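Local coordinates for protein RV0130 (PDB 2C2I) that probably catalyses the reversible hydration of (2E)-enoyl-CoA thioesters to (3R)-3-hydroxyacyl-CoA in fatty acid metabolism, working as a hotdog-fold homodimer, at residues V24-E29 / T59-F64; E30-A35 / I44-E49; P99-S104 / V131-S136. All coordinates share one frame; numbering follows the deposited sequence.

Interaction 1 (V24-E29 / T59-F64); sequences VTITQE and TIAHGF
Ile26 faces Ala61 and Gln28 faces Thr59 as the two backbones pass in opposite directions, with Ile26 CA and Ala61 CA 7.7 Å apart, too wide for direct pairing. This is the helical side of a MaoC-like hotdog domain, where strand 17-25 ends and helix 28-38 begins beside the loop leading into helix 63-68. The loop 99-104 bridges the gap by backbone hydrogen bonds: Ile26 pairs with Gly103 and Ser104, and Thr59 with Val102. At the Ile26 end the contact is purely apolar, Ile26 CG2 resting against Ala61 CB at 4.3 Å. At the Gln28 end it turns polar. Gln28 and Thr59 approach from opposite directions, and Thr59 OG1 donates to Gln28 OE1 at 2.6 Å. The hydroxyl lies in the carbonyl plane, with a C=O...donor angle of 155°. Gln28 gets its amide there by sending CG anti to the backbone N (chi1 -173°) and then bending at chi2 (66°). The other end of that amide is held too: NE2 donates to Asn32 OD1 and to the backbone O of His45, so three bonds fix both the position and the flip of the group. Just before Gln28 in the chain, Thr27 is the N-cap of helix 28-38; its OG1 caps a backbone N of the first turn while Glu30 OE1 accepts from Thr27 N, a capping box. Residues Ile60 to Gly63 probably line the substrate site, as in related hydratases. Thr59 just precedes them, its CB 3.5 Å from Gln28 OE1 and CG2 a little farther from that same oxygen, at 3.8 Å.

Interaction 2 (E30-A35 / I44-E49); sequences EVNLFA and IHVDPE
Val46 pushes CG1 against helix 28-38, where it meets Ala35 CB and Asn32 OD1, each at 3.7 Å. One turn of the helix separates Val31 from Ala35, so the two side chains present a short ridge to the end of helix 43-46. Val31 meets His45: CG1, placed anti to the backbone N (chi1 174°), sits 3.4 Å from His45 O and 3.9 Å from His45 CB. The two side chains cross at about a right angle, and Val31 CG1 touches the backbone O and CB of the histidine, not its ring. That ring belongs to the Asp-x4-His pattern running from Asp40 to His45 in this hydratase-type hotdog protein, and both residues are probably important for catalysis, judging by relatives. Ile44 CG1 lies over the centre of one ring face, 3.6 Å above the plane. His45 ND1 is hydrogen-bonded to the backbone O of Ile60, and the ring stacks with that of His62, so its orientation is set from several directions. At the outer edge of the contact a water joins the two segments. Asn32 OD1 takes its main hydrogen bond from Gln28 NE2, while the water, which donates to Val46 O at 2.7 Å, makes a second, weak bond to Asn32 OD1 at 3.3 Å.

Interaction 3 (P99-S104 / V131-S136); sequences PVPVGS and VEVEGS
Pro101 O is gripped twice by the same residue: Ser104 N donates to it at 3.1 Å and Ser104 OG at 2.9 Å, both reaching it from one face of the carbonyl plane. The hydroxyl bond is well off that plane, 36° out of it, with a C=O...donor angle of 120°. The backbone bond closes a type II turn over Val102 and Gly103, and the side-chain bond reinforces it. Gly103 takes the third place of the turn with a positive phi of 88°, a backbone conformation that suits glycine in this place of a type II turn. With OG turned back into its own loop, Ser104 is left to show CB to the other segment, and Val133 CG2 meets that carbon at 3.7 Å.

Val133 carries the contact from its side. Its CG2 stands anti to the backbone N and reaches between the loop residues, with Val100 CG1 at 4.3 Å and Pro101 CD at 4.5 Å as further apolar neighbours. The other branch, CG1, turns toward Pro99 O and approaches it to 4.1 Å. Val106 of strand 105-119 touches both Val100 and Val133, joining the two segments from the sheet side. After Val133 the chain leaves strand 122-133 through a type I turn ending at Ser136, closed by Ser136 N donating to Val133 O. Glu134, inside that turn, points its carboxylate to a salt bridge with Arg105. The packing thus seats an irregular loop against the end of a strand of the antiparallel hotdog sheet. Pro99, at the start of segment 99-104, probably belongs to the acyl-CoA site, as in related MaoC-like hydratases.

Interactions 1 and 2 are both buried and both use helix 28-38, meeting its start and its next turns; interaction 3 is partly buried and lies where loop meets sheet. Their chemistry follows these places. Interaction 1 combines one short side-chain hydrogen bond with a small apolar touch, interaction 2 is chiefly aliphatic packing with a water at its edge, and interaction 3 relies on one valine against a turn braced from within. The loop 99-104 also ties into interaction 1 through the backbone bond from Ala61 N to Val100 O, but meets interaction 2 by packing Val102 on Val31. Interactions 1 and 2 also touch the second subunit.

Interaction 1 (V24-E29 / T59-F64)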
loop_
_atom_site.group_PDB
_atom_site.type_symbol
_atom_site.label_atom_id
_atom_site.label_comp_id
_atom_site.label_asym_id
_atom_site.label_seq_id
_atom_site.Cartn_x
_atom_site.Cartn_y
_atom_site.Cartn_z
ATOM N N VAL A 24 14.284 6.540 9.453
ATOM C CA VAL A 24 14.732 5.351 8.734
ATOM C C VAL A 24 15.170 5.781 7.345
ATOM O O VAL A 24 14.542 6.647 6.728
ATOM C CB VAL A 24 13.665 4.192 8.671
ATOM C CG1 VAL A 24 13.027 3.925 10.037
ATOM C CG2 VAL A 24 12.613 4.437 7.614
ATOM N N THR A 25 16.264 5.197 6.868
ATOM C CA THR A 25 16.800 5.539 5.551
ATOM C C THR A 25 16.231 4.578 4.511
ATOM O O THR A 25 16.300 3.359 4.685
ATOM C CB THR A 25 18.347 5.505 5.546
ATOM O OG1 THR A 25 18.838 6.473 6.479
ATOM C CG2 THR A 25 18.909 5.804 4.138
ATOM N N ILE A 26 15.651 5.137 3.451
ATOM C CA ILE A 26 15.092 4.326 2.353
ATOM C C ILE A 26 16.167 4.132 1.284
ATOM O O ILE A 26 16.592 5.097 0.647
ATOM C CB ILE A 26 13.799 4.968 1.773
ATOM C CG1 ILE A 26 12.703 5.092 2.851
ATOM C CG2 ILE A 26 13.256 4.181 0.569
ATOM C CD1 ILE A 26 12.574 3.877 3.803
ATOM N N THR A 27 16.608 2.890 1.113
ATOM C CA THR A 27 17.734 2.585 0.208
ATOM C C THR A 27 17.299 2.103 -1.169
ATOM O O THR A 27 16.165 1.665 -1.350
ATOM C CB THR A 27 18.681 1.520 0.800
ATOM O OG1 THR A 27 18.012 0.258 0.922
ATOM C CG2 THR A 27 19.216 1.974 2.164
ATOM N N GLN A 28 18.216 2.163 -2.133
ATOM C CA GLN A 28 17.941 1.635 -3.469
ATOM C C GLN A 28 17.698 0.121 -3.411
ATOM O O GLN A 28 16.831 -0.400 -4.117
ATOM C CB GLN A 28 19.068 1.986 -4.446
ATOM C CG GLN A 28 18.734 1.612 -5.877
ATOM C CD GLN A 28 17.573 2.416 -6.446
ATOM O OE1 GLN A 28 17.648 3.635 -6.563
ATOM N NE2 GLN A 28 16.504 1.720 -6.837
ATOM N N GLU A 29 18.442 -0.575 -2.550
ATOM C CA GLU A 29 18.263 -2.018 -2.356
ATOM C C GLU A 29 16.825 -2.339 -1.947
ATOM O O GLU A 29 16.245 -3.298 -2.431
ATOM C CB GLU A 29 19.270 -2.566 -1.331
ATOM C CG GLU A 29 18.735 -3.633 -0.373
ATOM C CD GLU A 29 19.258 -5.060 -0.584
ATOM O OE1 GLU A 29 19.458 -5.743 0.447
ATOM O OE2 GLU A 29 19.449 -5.522 -1.740
ATOM N N THR A 59 16.251 8.455 -8.487
ATOM C CA THR A 59 15.175 7.480 -8.283
ATOM C C THR A 59 14.360 7.890 -7.058
ATOM O O THR A 59 14.919 8.441 -6.095
ATOM C CB THR A 59 15.690 6.034 -8.117
ATOM O OG1 THR A 59 16.797 5.982 -7.206
ATOM C CG2 THR A 59 16.125 5.446 -9.482
ATOM N N ILE A 60 13.053 7.620 -7.098
ATOM C CA ILE A 60 12.168 7.872 -5.947
ATOM C C ILE A 60 11.503 6.557 -5.501
ATOM O O ILE A 60 11.352 5.622 -6.307
ATOM C CB ILE A 60 11.107 8.999 -6.252
ATOM C CG1 ILE A 60 10.128 8.605 -7.368
ATOM C CG2 ILE A 60 11.768 10.339 -6.581
ATOM C CD1 ILE A 60 9.005 9.600 -7.573
ATOM N N ALA A 61 11.120 6.469 -4.227
ATOM C CA ALA A 61 10.428 5.289 -3.714
ATOM C C ALA A 61 9.054 5.136 -4.379
ATOM O O ALA A 61 8.464 6.090 -4.832
ATOM C CB ALA A 61 10.246 5.396 -2.184
ATOM N N HIS A 62 8.545 3.912 -4.393
ATOM C CA HIS A 62 7.151 3.674 -4.760
ATOM C C HIS A 62 6.293 4.267 -3.641
ATOM O O HIS A 62 6.594 4.048 -2.476
ATOM C CB HIS A 62 6.853 2.171 -4.790
ATOM C CG HIS A 62 7.677 1.385 -5.762
ATOM N ND1 HIS A 62 9.000 1.067 -5.535
ATOM C CD2 HIS A 62 7.334 0.774 -6.923
ATOM C CE1 HIS A 62 9.452 0.339 -6.543
ATOM N NE2 HIS A 62 8.463 0.154 -7.403
ATOM N N GLY A 63 5.261 5.024 -3.981
ATOM C CA GLY A 63 4.279 5.461 -2.959
ATOM C C GLY A 63 3.710 4.281 -2.183
ATOM O O GLY A 63 3.469 4.381 -0.950
ATOM N N PHE A 64 3.523 3.147 -2.858
ATOM C CA PHE A 64 2.947 1.997 -2.171
ATOM C C PHE A 64 3.931 1.463 -1.153
ATOM O O PHE A 64 3.527 0.828 -0.191
ATOM C CB PHE A 64 2.517 0.888 -3.141
ATOM C CG PHE A 64 1.167 1.108 -3.780
ATOM C CD1 PHE A 64 0.011 1.311 -2.997
ATOM C CD2 PHE A 64 1.043 1.090 -5.166
ATOM C CE1 PHE A 64 -1.231 1.482 -3.607
ATOM C CE2 PHE A 64 -0.221 1.240 -5.786
ATOM C CZ PHE A 64 -1.344 1.456 -5.021
#

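Interaction 2 (E30-A35 / I44-E49)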
loop_
_atom_site.group_PDB
_atom_site.type_symbol
_atom_site.label_atom_id
_atom_site.label_comp_id
_atom_site.label_asym_id
_atom_site.label_seq_id
_atom_site.Cartn_x
_atom_site.Cartn_y
_atom_site.Cartn_z
ATOM N N GLU A 30 16.263 -1.529 -1.047
ATOM C CA GLU A 30 14.885 -1.748 -0.595
ATOM C C GLU A 30 13.901 -1.462 -1.707
ATOM O O GLU A 30 12.890 -2.171 -1.838
ATOM C CB GLU A 30 14.569 -0.887 0.624
ATOM C CG GLU A 30 15.372 -1.290 1.854
ATOM C CD GLU A 30 15.190 -0.313 3.003
ATOM O OE1 GLU A 30 14.931 0.896 2.750
ATOM O OE2 GLU A 30 15.281 -0.771 4.160
ATOM N N VAL A 31 14.185 -0.426 -2.488
ATOM C CA VAL A 31 13.288 -0.002 -3.570
ATOM C C VAL A 31 13.250 -1.086 -4.656
ATOM O O VAL A 31 12.178 -1.421 -5.171
ATOM C CB VAL A 31 13.663 1.387 -4.136
ATOM C CG1 VAL A 31 12.814 1.739 -5.365
ATOM C CG2 VAL A 31 13.477 2.471 -3.078
ATOM N N ASN A 32 14.428 -1.639 -4.963
ATOM C CA ASN A 32 14.562 -2.800 -5.873
ATOM C C ASN A 32 13.851 -4.060 -5.397
ATOM O O ASN A 32 13.200 -4.740 -6.193
ATOM C CB ASN A 32 16.043 -3.111 -6.109
ATOM C CG ASN A 32 16.784 -1.968 -6.765
ATOM O OD1 ASN A 32 16.193 -0.991 -7.203
ATOM N ND2 ASN A 32 18.106 -2.087 -6.821
ATOM N N LEU A 33 13.954 -4.380 -4.105
ATOM C CA LEU A 33 13.279 -5.552 -3.558
ATOM C C LEU A 33 11.767 -5.344 -3.669
ATOM O O LEU A 33 11.054 -6.283 -3.966
ATOM C CB LEU A 33 13.639 -5.804 -2.093
ATOM C CG LEU A 33 15.070 -6.248 -1.724
ATOM C CD1 LEU A 33 15.281 -6.304 -0.221
ATOM C CD2 LEU A 33 15.374 -7.582 -2.360
ATOM N N PHE A 34 11.315 -4.109 -3.419
ATOM C CA PHE A 34 9.891 -3.764 -3.516
ATOM C C PHE A 34 9.352 -3.975 -4.931
ATOM O O PHE A 34 8.245 -4.520 -5.129
ATOM C CB PHE A 34 9.634 -2.326 -3.074
ATOM C CG PHE A 34 8.168 -2.036 -2.813
ATOM C CD1 PHE A 34 7.583 -2.407 -1.610
ATOM C CD2 PHE A 34 7.385 -1.410 -3.787
ATOM C CE1 PHE A 34 6.207 -2.145 -1.369
ATOM C CE2 PHE A 34 6.010 -1.151 -3.566
ATOM C CZ PHE A 34 5.428 -1.514 -2.355
ATOM N N ALA A 35 10.129 -3.491 -5.898
ATOM C CA ALA A 35 9.858 -3.677 -7.306
ATOM C C ALA A 35 9.769 -5.160 -7.632
ATOM O O ALA A 35 8.851 -5.575 -8.307
ATOM C CB ALA A 35 10.958 -2.991 -8.163
ATOM N N ILE A 44 11.243 5.394 -12.946
ATOM C CA ILE A 44 11.361 6.418 -11.894
ATOM C C ILE A 44 11.827 5.845 -10.537
ATOM O O ILE A 44 12.366 6.580 -9.711
ATOM C CB ILE A 44 10.061 7.235 -11.694
ATOM C CG1 ILE A 44 8.900 6.327 -11.247
ATOM C CG2 ILE A 44 9.685 7.975 -12.965
ATOM C CD1 ILE A 44 7.625 7.118 -10.899
ATOM N N HIS A 45 11.614 4.550 -10.318
ATOM C CA HIS A 45 12.007 3.907 -9.061
ATOM C C HIS A 45 13.318 3.138 -9.180
ATOM O O HIS A 45 14.079 3.069 -8.210
ATOM C CB HIS A 45 10.915 2.957 -8.539
ATOM C CG HIS A 45 9.540 3.559 -8.525
ATOM N ND1 HIS A 45 9.220 4.695 -7.799
ATOM C CD2 HIS A 45 8.401 3.181 -9.154
ATOM C CE1 HIS A 45 7.950 4.991 -7.997
ATOM N NE2 HIS A 45 7.429 4.084 -8.805
ATOM N N VAL A 46 13.585 2.550 -10.351
ATOM C CA VAL A 46 14.660 1.551 -10.417
ATOM C C VAL A 46 15.741 1.778 -11.483
ATOM O O VAL A 46 16.710 1.015 -11.533
ATOM C CB VAL A 46 14.124 0.084 -10.484
ATOM C CG1 VAL A 46 13.202 -0.224 -9.280
ATOM C CG2 VAL A 46 13.404 -0.164 -11.777
ATOM N N ASP A 47 15.594 2.824 -12.284
ATOM C CA ASP A 47 16.533 3.069 -13.378
ATOM C C ASP A 47 17.307 4.343 -13.111
ATOM O O ASP A 47 16.876 5.413 -13.518
ATOM C CB ASP A 47 15.777 3.181 -14.706
ATOM C CG ASP A 47 16.708 3.126 -15.922
ATOM O OD1 ASP A 47 17.820 3.669 -15.841
ATOM O OD2 ASP A 47 16.311 2.537 -16.947
ATOM N N PRO A 48 18.463 4.235 -12.427
ATOM C CA PRO A 48 19.224 5.415 -12.039
ATOM C C PRO A 48 19.518 6.359 -13.195
ATOM O O PRO A 48 19.379 7.548 -13.052
ATOM C CB PRO A 48 20.527 4.821 -11.482
ATOM C CG PRO A 48 20.135 3.523 -10.974
ATOM C CD PRO A 48 19.115 3.005 -11.960
ATOM N N GLU A 49 19.895 5.816 -14.349
ATOM C CA GLU A 49 20.233 6.646 -15.497
ATOM C C GLU A 49 19.024 7.394 -16.045
ATOM O O GLU A 49 19.092 8.602 -16.311
ATOM C CB GLU A 49 20.913 5.800 -16.583
ATOM C CG GLU A 49 22.312 5.319 -16.218
ATOM C CD GLU A 49 22.339 4.088 -15.308
ATOM O OE1 GLU A 49 21.339 3.322 -15.227
ATOM O OE2 GLU A 49 23.391 3.883 -14.661
HETATM O O HOH W 1 18.297 0.286 -9.416
#

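Interaction 3 (P99-S104 / V131-S136)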
loop_
_atom_site.group_PDB
_atom_site.type_symbol
_atom_site.label_atom_id
_atom_site.label_comp_id
_atom_site.label_asym_id
_atom_site.label_seq_id
_atom_site.Cartn_x
_atom_site.Cartn_y
_atom_site.Cartn_z
ATOM N N PRO A 99 7.511 13.377 -3.236
ATOM C CA PRO A 99 8.256 12.142 -3.492
ATOM C C PRO A 99 9.351 11.871 -2.446
ATOM O O PRO A 99 9.780 12.772 -1.725
ATOM C CB PRO A 99 8.887 12.375 -4.883
ATOM C CG PRO A 99 8.097 13.471 -5.492
ATOM C CD PRO A 99 7.685 14.360 -4.324
ATOM N N VAL A 100 9.766 10.618 -2.346
ATOM C CA VAL A 100 10.810 10.240 -1.429
ATOM C C VAL A 100 12.013 9.893 -2.303
ATOM O O VAL A 100 12.044 8.809 -2.898
ATOM C CB VAL A 100 10.391 9.028 -0.571
ATOM C CG1 VAL A 100 11.514 8.604 0.382
ATOM C CG2 VAL A 100 9.095 9.340 0.210
ATOM N N PRO A 101 12.992 10.819 -2.412
ATOM C CA PRO A 101 14.206 10.415 -3.126
ATOM C C PRO A 101 14.832 9.214 -2.448
ATOM O O PRO A 101 14.855 9.148 -1.222
ATOM C CB PRO A 101 15.120 11.650 -2.971
ATOM C CG PRO A 101 14.170 12.784 -2.801
ATOM C CD PRO A 101 13.072 12.219 -1.949
ATOM N N VAL A 102 15.327 8.257 -3.227
ATOM C CA VAL A 102 16.075 7.141 -2.673
ATOM C C VAL A 102 17.283 7.708 -1.912
ATOM O O VAL A 102 17.837 8.716 -2.331
ATOM C CB VAL A 102 16.523 6.149 -3.774
ATOM C CG1 VAL A 102 17.425 5.090 -3.185
ATOM C CG2 VAL A 102 15.315 5.472 -4.421
ATOM N N GLY A 103 17.648 7.074 -0.801
ATOM C CA GLY A 103 18.700 7.575 0.097
ATOM C C GLY A 103 18.228 8.533 1.173
ATOM O O GLY A 103 18.969 8.809 2.113
ATOM N N SER A 104 17.018 9.074 1.022
ATOM C CA SER A 104 16.424 9.992 2.002
ATOM C C SER A 104 16.009 9.311 3.289
ATOM O O SER A 104 15.818 8.098 3.318
ATOM C CB SER A 104 15.182 10.653 1.418
ATOM O OG SER A 104 15.558 11.491 0.348
ATOM N N VAL A 131 3.866 10.863 7.406
ATOM C CA VAL A 131 5.250 10.483 7.195
ATOM C C VAL A 131 5.963 11.705 6.607
ATOM O O VAL A 131 5.612 12.172 5.515
ATOM C CB VAL A 131 5.393 9.263 6.226
ATOM C CG1 VAL A 131 6.846 8.809 6.134
ATOM C CG2 VAL A 131 4.542 8.088 6.692
ATOM N N GLU A 132 6.946 12.228 7.343
ATOM C CA GLU A 132 7.780 13.315 6.828
ATOM C C GLU A 132 9.016 12.751 6.155
ATOM O O GLU A 132 9.463 11.658 6.493
ATOM C CB GLU A 132 8.182 14.274 7.951
ATOM C CG GLU A 132 9.153 13.710 8.961
ATOM C CD GLU A 132 9.402 14.705 10.104
ATOM O OE1 GLU A 132 9.778 15.869 9.823
ATOM O OE2 GLU A 132 9.201 14.327 11.269
ATOM N N VAL A 133 9.583 13.514 5.217
ATOM C CA VAL A 133 10.847 13.113 4.580
ATOM C C VAL A 133 11.860 14.262 4.749
ATOM O O VAL A 133 11.549 15.405 4.465
ATOM C CB VAL A 133 10.655 12.608 3.085
ATOM C CG1 VAL A 133 9.769 13.542 2.255
ATOM C CG2 VAL A 133 11.988 12.353 2.398
ATOM N N GLU A 134 13.051 13.930 5.227
ATOM C CA GLU A 134 13.999 14.914 5.773
ATOM C C GLU A 134 14.401 16.118 4.901
ATOM O O GLU A 134 14.701 17.192 5.452
ATOM C CB GLU A 134 15.233 14.200 6.312
ATOM C CG GLU A 134 16.054 15.011 7.312
ATOM C CD GLU A 134 17.130 14.189 7.959
ATOM O OE1 GLU A 134 17.774 13.396 7.243
ATOM O OE2 GLU A 134 17.319 14.322 9.189
ATOM N N GLY A 135 14.386 15.982 3.577
ATOM C CA GLY A 135 14.709 17.128 2.690
ATOM C C GLY A 135 13.603 17.961 2.027
ATOM O O GLY A 135 13.889 18.730 1.098
ATOM N N SER A 136 12.345 17.831 2.465
ATOM C CA SER A 136 11.263 18.665 1.915
ATOM C C SER A 136 10.235 19.130 2.988
ATOM O O SER A 136 10.114 18.528 4.058
ATOM C CB SER A 136 10.599 18.007 0.673
ATOM O OG SER A 136 9.367 17.339 0.954
#